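Nuclease-like protein (Chaetomium thermophilum, PDB 6GRB) is the junction-resolving enzyme GEN1, a metal-dependent nuclease that probably cuts four-way Holliday junctions and 5'-flap DNA. Local coordinates at residues L191-L194 and D199-P202; F309-E312 and W316-R319. All blocks are in the same frame, centred on the assembly; numbering follows the deposited sequence.

How the contacts relate
Two short contacts in the GEN1 fragment that carries the nuclease core, each between a helix and the chain that follows it, illustrate how a polypeptide leaving a helix can pack back on it, once beside the active site and once far away. Contact 1 lies in the helix-two-turn-helix region. There the side chain of Tyr200 is about 7 Å from a bound magnesium ion, and the nearest atom of the contact is about 7 Å from the DNA. Contact 2 joins helices 303-313 and 318-340, with its nearest atom about 21 Å from the nucleic acid. Contacts 1 and 2 follow one another in sequence, on opposite sides of the chain's centre; the centres of contacts 1 and 2 lie about 49 Å apart and their nearest atoms about 33 Å.

Contact 1 of 2, residues L191-L194 and D199-P202; sequences LVAL and DYLP
Ala193 and Leu201 form the tighter part of this contact, in which the chain leaving helix 191-196 turns back on that helix. The region is the helix-two-turn-helix of the XPG/FEN1 family: helix 191-196, a loop, then helix 210-226. Leu201 meets the Ala193 carbonyl O with both CG, at 3.7 Å, and CD1, while the same CD1 comes 4.4 Å from Ala193 CB. Only van der Waals packing joins the two segments, without a hydrogen bond, and so close an approach to the helix backbone is consistent with a small side chain at the alanine position.

Tyr200 makes the looser, more exposed side. Its OH reaches Ala193 CB at 4.0 Å, a light touch. With CG between the backbone N and the carbonyl carbon (chi1 55°), the ring turns back over its own neighbour, and Leu201 CG lies 3.7 Å above the plane of the Tyr200 ring, offset toward the rim. The Tyr200 side chain is also about 6 Å from that of Asp143, a magnesium ligand, and the preceding Asp199 binds magnesium in another crystal structure of this protein.

Among the surrounding elements, Ile3 touches both Ala193 and Tyr200, helix 273-278 meets Leu201 through Val273 and Tyr277, and helix 210-226 packs on Leu191.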
ATOM      1  N   LEU A 191      -8.801 -22.926  -0.913  1.00 79.51           N
ATOM      2  CA  LEU A 191      -8.625 -24.376  -0.885  1.00 79.90           C
ATOM      3  C   LEU A 191      -7.147 -24.746  -0.967  1.00 79.75           C
ATOM      4  O   LEU A 191      -6.715 -25.738  -0.370  1.00 79.90           O
ATOM      5  CB  LEU A 191      -9.410 -25.034  -2.031  1.00 79.93           C
ATOM      6  CG  LEU A 191      -9.251 -26.557  -2.187  1.00 80.32           C
ATOM      7  CD1 LEU A 191     -10.055 -27.300  -1.129  1.00 80.64           C
ATOM      8  CD2 LEU A 191      -9.630 -27.011  -3.589  1.00 80.22           C
ATOM      9  N   VAL A 192      -6.363 -23.959  -1.707  1.00 78.77           N
ATOM     10  CA  VAL A 192      -4.923 -24.177  -1.751  1.00 78.07           C
ATOM     11  C   VAL A 192      -4.331 -24.084  -0.351  1.00 78.00           C
ATOM     12  O   VAL A 192      -3.501 -24.908   0.038  1.00 77.80           O
ATOM     13  CB  VAL A 192      -4.255 -23.184  -2.723  1.00 76.94           C
ATOM     14  CG1 VAL A 192      -2.744 -23.266  -2.599  1.00 75.83           C
ATOM     15  CG2 VAL A 192      -4.704 -23.433  -4.165  1.00 76.79           C
ATOM     16  N   ALA A 193      -4.761 -23.095   0.443  1.00 79.95           N
ATOM     17  CA  ALA A 193      -4.218 -22.952   1.794  1.00 79.68           C
ATOM     18  C   ALA A 193      -4.803 -23.954   2.779  1.00 80.22           C
ATOM     19  O   ALA A 193      -4.165 -24.237   3.798  1.00 79.83           O
ATOM     20  CB  ALA A 193      -4.447 -21.544   2.331  1.00 79.39           C
ATOM     21  N   LEU A 194      -6.008 -24.478   2.516  1.00 82.22           N
ATOM     22  CA  LEU A 194      -6.573 -25.520   3.374  1.00 82.42           C
ATOM     23  C   LEU A 194      -5.880 -26.867   3.145  1.00 82.58           C
ATOM     24  O   LEU A 194      -5.662 -27.634   4.095  1.00 82.52           O
ATOM     25  CB  LEU A 194      -8.085 -25.634   3.129  1.00 82.68           C
ATOM     26  CG  LEU A 194      -8.995 -24.679   3.907  1.00 81.97           C
ATOM     27  CD1 LEU A 194      -8.786 -23.237   3.497  1.00 81.57           C
ATOM     28  CD2 LEU A 194     -10.449 -25.077   3.745  1.00 81.95           C
ATOM     29  N   ASP A 199       1.528 -25.860   7.567  1.00 96.54           N
ATOM     30  CA  ASP A 199       2.547 -25.280   8.437  1.00 95.62           C
ATOM     31  C   ASP A 199       2.119 -23.957   9.084  1.00 95.00           C
ATOM     32  O   ASP A 199       2.979 -23.193   9.549  1.00 94.08           O
ATOM     33  CB  ASP A 199       3.844 -25.082   7.654  1.00 94.00           C
ATOM     34  N   TYR A 200       0.812 -23.664   9.124  1.00 94.91           N
ATOM     35  CA  TYR A 200       0.312 -22.436   9.746  1.00 94.15           C
ATOM     36  C   TYR A 200      -1.208 -22.452   9.868  1.00 94.63           C
ATOM     37  O   TYR A 200      -1.818 -21.437  10.236  1.00 93.92           O
ATOM     38  CB  TYR A 200       0.748 -21.186   8.961  1.00 93.57           C
ATOM     39  CG  TYR A 200       0.375 -21.184   7.490  1.00 94.35           C
ATOM     40  CD1 TYR A 200       0.988 -22.067   6.600  1.00 94.72           C
ATOM     41  CD2 TYR A 200      -0.565 -20.284   6.984  1.00 94.51           C
ATOM     42  CE1 TYR A 200       0.665 -22.085   5.260  1.00 95.09           C
ATOM     43  CE2 TYR A 200      -0.896 -20.285   5.626  1.00 95.08           C
ATOM     44  CZ  TYR A 200      -0.276 -21.198   4.771  1.00 95.25           C
ATOM     45  OH  TYR A 200      -0.573 -21.243   3.424  1.00 95.42           O
ATOM     46  N   LEU A 201      -1.770 -23.615   9.555  1.00 92.27           N
ATOM     47  CA  LEU A 201      -3.197 -23.891   9.603  1.00 92.75           C
ATOM     48  C   LEU A 201      -3.347 -25.360   9.987  1.00 93.46           C
ATOM     49  O   LEU A 201      -2.754 -26.207   9.357  1.00 94.18           O
ATOM     50  CB  LEU A 201      -3.850 -23.663   8.241  1.00 93.60           C
ATOM     51  CG  LEU A 201      -3.367 -22.753   7.110  1.00 93.57           C
ATOM     52  CD1 LEU A 201      -4.432 -21.742   6.757  1.00 93.63           C
ATOM     53  CD2 LEU A 201      -2.025 -22.075   7.325  1.00 92.87           C
ATOM     54  N   PRO A 202      -4.167 -25.677  10.996  1.00 94.60           N
ATOM     55  CA  PRO A 202      -4.201 -27.102  11.363  1.00 95.36           C
ATOM     56  C   PRO A 202      -4.981 -27.950  10.363  1.00 96.32           C
ATOM     57  O   PRO A 202      -5.737 -27.462   9.509  1.00 96.45           O
ATOM     58  CB  PRO A 202      -4.884 -27.092  12.739  1.00 94.98           C
ATOM     59  CG  PRO A 202      -5.681 -25.780  12.767  1.00 94.14           C
ATOM     60  CD  PRO A 202      -4.845 -24.812  11.989  1.00 93.69           C
TER

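Contact 2 of 2, residues F309-E312 and W316-R319; sequences FTRE and WTFR
Trp316 folds back on Thr310 at a helix-loop-helix junction, where helix 303-313 ends and a short connection leads into helix 318-340. The backbone makes the first link: Trp316 N donates to Thr310 O at 3.2 Å, with an N-H...O angle of 154°. The donor stands 37° out of the carbonyl plane, so the loop approaches the carbonyl from above. The indole has CG anti to its own carbonyl carbon (chi1 -65°), which swings the six-membered ring obliquely across the threonine: Trp316 CE3 lies 3.5 Å from Thr310 CB, and Trp316 CZ3 is 3.9 Å from Thr310 CG2. These two carbons make the closer approaches to the indole; Thr310 OG1 is bonded within its own helix, to the carbonyls of Leu306 and Arg307. Phe61, edge-to-face with Trp316, and Tyr62 join the indole to helix 55-70. An alanine here would probably strip Thr310 CB and CG2 of the ring they pack on and leave Phe61 without its edge-to-face partner. The tryptophan's carbonyl O, 3.6 Å from Arg311 CA, accepts a hydrogen bond from Arg307.

Thr317 comes next, its methyl laid across the aliphatic part of Arg311: Thr317 CG2 is 4.2 Å from Arg311 CG. Beyond that point the arginine chain bends, and its NH1 forms a salt bridge with Glu397. At Phe318 the contact thins out. Its ring carries Thr317 CB over the centre of one face, and its backbone N sits 3.9 Å from Arg311 NH1, at the guanidinium edge and near its plane. Arg319 ties the outgoing helix to the residue that pairs with Arg311, its NH2 hydrogen-bonding to the backbone O of Glu397.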
ATOM      1  N   PHE A 309       8.902  16.857  17.035  1.00 64.03           N
ATOM      2  CA  PHE A 309       9.168  15.423  16.891  1.00 62.05           C
ATOM      3  C   PHE A 309      10.593  15.144  16.390  1.00 61.12           C
ATOM      4  O   PHE A 309      11.300  14.292  16.950  1.00 60.27           O
ATOM      5  CB  PHE A 309       8.145  14.786  15.950  1.00 61.31           C
ATOM      6  CG  PHE A 309       8.277  13.283  15.818  1.00 59.53           C
ATOM      7  CD1 PHE A 309       9.155  12.728  14.899  1.00 58.50           C
ATOM      8  CD2 PHE A 309       7.499  12.433  16.597  1.00 59.18           C
ATOM      9  CE1 PHE A 309       9.275  11.363  14.764  1.00 57.29           C
ATOM     10  CE2 PHE A 309       7.601  11.047  16.465  1.00 57.78           C
ATOM     11  CZ  PHE A 309       8.500  10.510  15.548  1.00 56.90           C
ATOM     12  N   THR A 310      11.024  15.837  15.323  1.00 60.73           N
ATOM     13  CA  THR A 310      12.327  15.545  14.725  1.00 60.08           C
ATOM     14  C   THR A 310      13.477  15.983  15.620  1.00 60.62           C
ATOM     15  O   THR A 310      14.531  15.320  15.644  1.00 59.97           O
ATOM     16  CB  THR A 310      12.459  16.212  13.354  1.00 60.42           C
ATOM     17  OG1 THR A 310      12.299  17.630  13.478  1.00 61.92           O
ATOM     18  CG2 THR A 310      11.428  15.651  12.382  1.00 59.72           C
ATOM     19  N   ARG A 311      13.300  17.096  16.349  1.00 61.48           N
ATOM     20  CA  ARG A 311      14.265  17.493  17.368  1.00 62.00           C
ATOM     21  C   ARG A 311      14.451  16.392  18.411  1.00 61.07           C
ATOM     22  O   ARG A 311      15.586  16.050  18.779  1.00 60.69           O
ATOM     23  CB  ARG A 311      13.809  18.802  18.018  1.00 63.75           C
ATOM     24  CG  ARG A 311      14.803  19.421  19.020  1.00 64.44           C
ATOM     25  CD  ARG A 311      14.158  20.466  19.929  1.00 66.12           C
ATOM     26  NE  ARG A 311      13.222  21.349  19.220  1.00 67.48           N
ATOM     27  CZ  ARG A 311      13.582  22.392  18.466  1.00 68.52           C
ATOM     28  NH1 ARG A 311      14.874  22.683  18.292  1.00 68.29           N
ATOM     29  NH2 ARG A 311      12.659  23.144  17.877  1.00 69.88           N
ATOM     30  N   GLU A 312      13.351  15.809  18.897  1.00 62.65           N
ATOM     31  CA  GLU A 312      13.475  14.847  19.994  1.00 61.98           C
ATOM     32  C   GLU A 312      13.896  13.470  19.501  1.00 60.58           C
ATOM     33  O   GLU A 312      14.684  12.781  20.165  1.00 60.17           O
ATOM     34  CB  GLU A 312      12.163  14.741  20.777  1.00 62.37           C
ATOM     35  N   TRP A 316      17.521  16.272  15.278  1.00 63.28           N
ATOM     36  CA  TRP A 316      17.610  17.413  14.366  1.00 64.21           C
ATOM     37  C   TRP A 316      17.477  18.690  15.198  1.00 65.43           C
ATOM     38  O   TRP A 316      16.455  19.387  15.199  1.00 66.18           O
ATOM     39  CB  TRP A 316      16.554  17.340  13.268  1.00 64.01           C
ATOM     40  CG  TRP A 316      16.721  16.169  12.318  1.00 63.10           C
ATOM     41  CD1 TRP A 316      17.714  15.216  12.333  1.00 62.67           C
ATOM     42  CD2 TRP A 316      15.868  15.833  11.221  1.00 62.72           C
ATOM     43  NE1 TRP A 316      17.521  14.309  11.317  1.00 62.23           N
ATOM     44  CE2 TRP A 316      16.399  14.670  10.615  1.00 62.18           C
ATOM     45  CE3 TRP A 316      14.702  16.397  10.693  1.00 62.89           C
ATOM     46  CZ2 TRP A 316      15.796  14.061   9.513  1.00 61.82           C
ATOM     47  CZ3 TRP A 316      14.110  15.791   9.592  1.00 62.32           C
ATOM     48  CH2 TRP A 316      14.664  14.639   9.014  1.00 61.78           C
ATOM     49  N   THR A 317      18.549  18.981  15.929  1.00 65.06           N
ATOM     50  CA  THR A 317      18.540  20.047  16.920  1.00 66.22           C
ATOM     51  C   THR A 317      19.001  21.377  16.331  1.00 67.51           C
ATOM     52  O   THR A 317      19.790  21.417  15.386  1.00 67.44           O
ATOM     53  CB  THR A 317      19.432  19.681  18.099  1.00 65.92           C
ATOM     54  OG1 THR A 317      20.749  19.396  17.619  1.00 65.57           O
ATOM     55  CG2 THR A 317      18.874  18.453  18.826  1.00 64.85           C
ATOM     56  N   PHE A 318      18.466  22.468  16.891  1.00 65.85           N
ATOM     57  CA  PHE A 318      18.908  23.832  16.603  1.00 67.28           C
ATOM     58  C   PHE A 318      18.684  24.194  15.143  1.00 67.62           C
ATOM     59  O   PHE A 318      17.900  23.533  14.448  1.00 66.94           O
ATOM     60  CB  PHE A 318      20.378  24.005  16.986  1.00 67.21           C
ATOM     61  CG  PHE A 318      20.704  23.485  18.361  1.00 66.70           C
ATOM     62  CD1 PHE A 318      19.825  23.691  19.417  1.00 67.20           C
ATOM     63  CD2 PHE A 318      21.880  22.772  18.598  1.00 65.81           C
ATOM     64  CE1 PHE A 318      20.111  23.214  20.689  1.00 66.77           C
ATOM     65  CE2 PHE A 318      22.185  22.288  19.880  1.00 65.38           C
ATOM     66  CZ  PHE A 318      21.293  22.507  20.923  1.00 65.83           C
ATOM     67  N   ARG A 319      19.351  25.249  14.673  1.00 69.80           N
ATOM     68  CA  ARG A 319      19.091  25.724  13.316  1.00 70.37           C
ATOM     69  C   ARG A 319      19.396  24.683  12.244  1.00 69.13           C
ATOM     70  O   ARG A 319      18.584  24.552  11.312  1.00 69.07           O
ATOM     71  CB  ARG A 319      19.864  27.024  13.053  1.00 71.72           C
ATOM     72  CG  ARG A 319      19.460  27.728  11.760  1.00 72.66           C
ATOM     73  CD  ARG A 319      20.215  29.030  11.612  1.00 73.96           C
ATOM     74  NE  ARG A 319      19.977  29.876  12.775  1.00 74.91           N
ATOM     75  CZ  ARG A 319      20.655  30.990  13.060  1.00 75.83           C
ATOM     76  NH1 ARG A 319      21.634  31.407  12.260  1.00 75.95           N
ATOM     77  NH2 ARG A 319      20.364  31.681  14.159  1.00 76.60           N
TER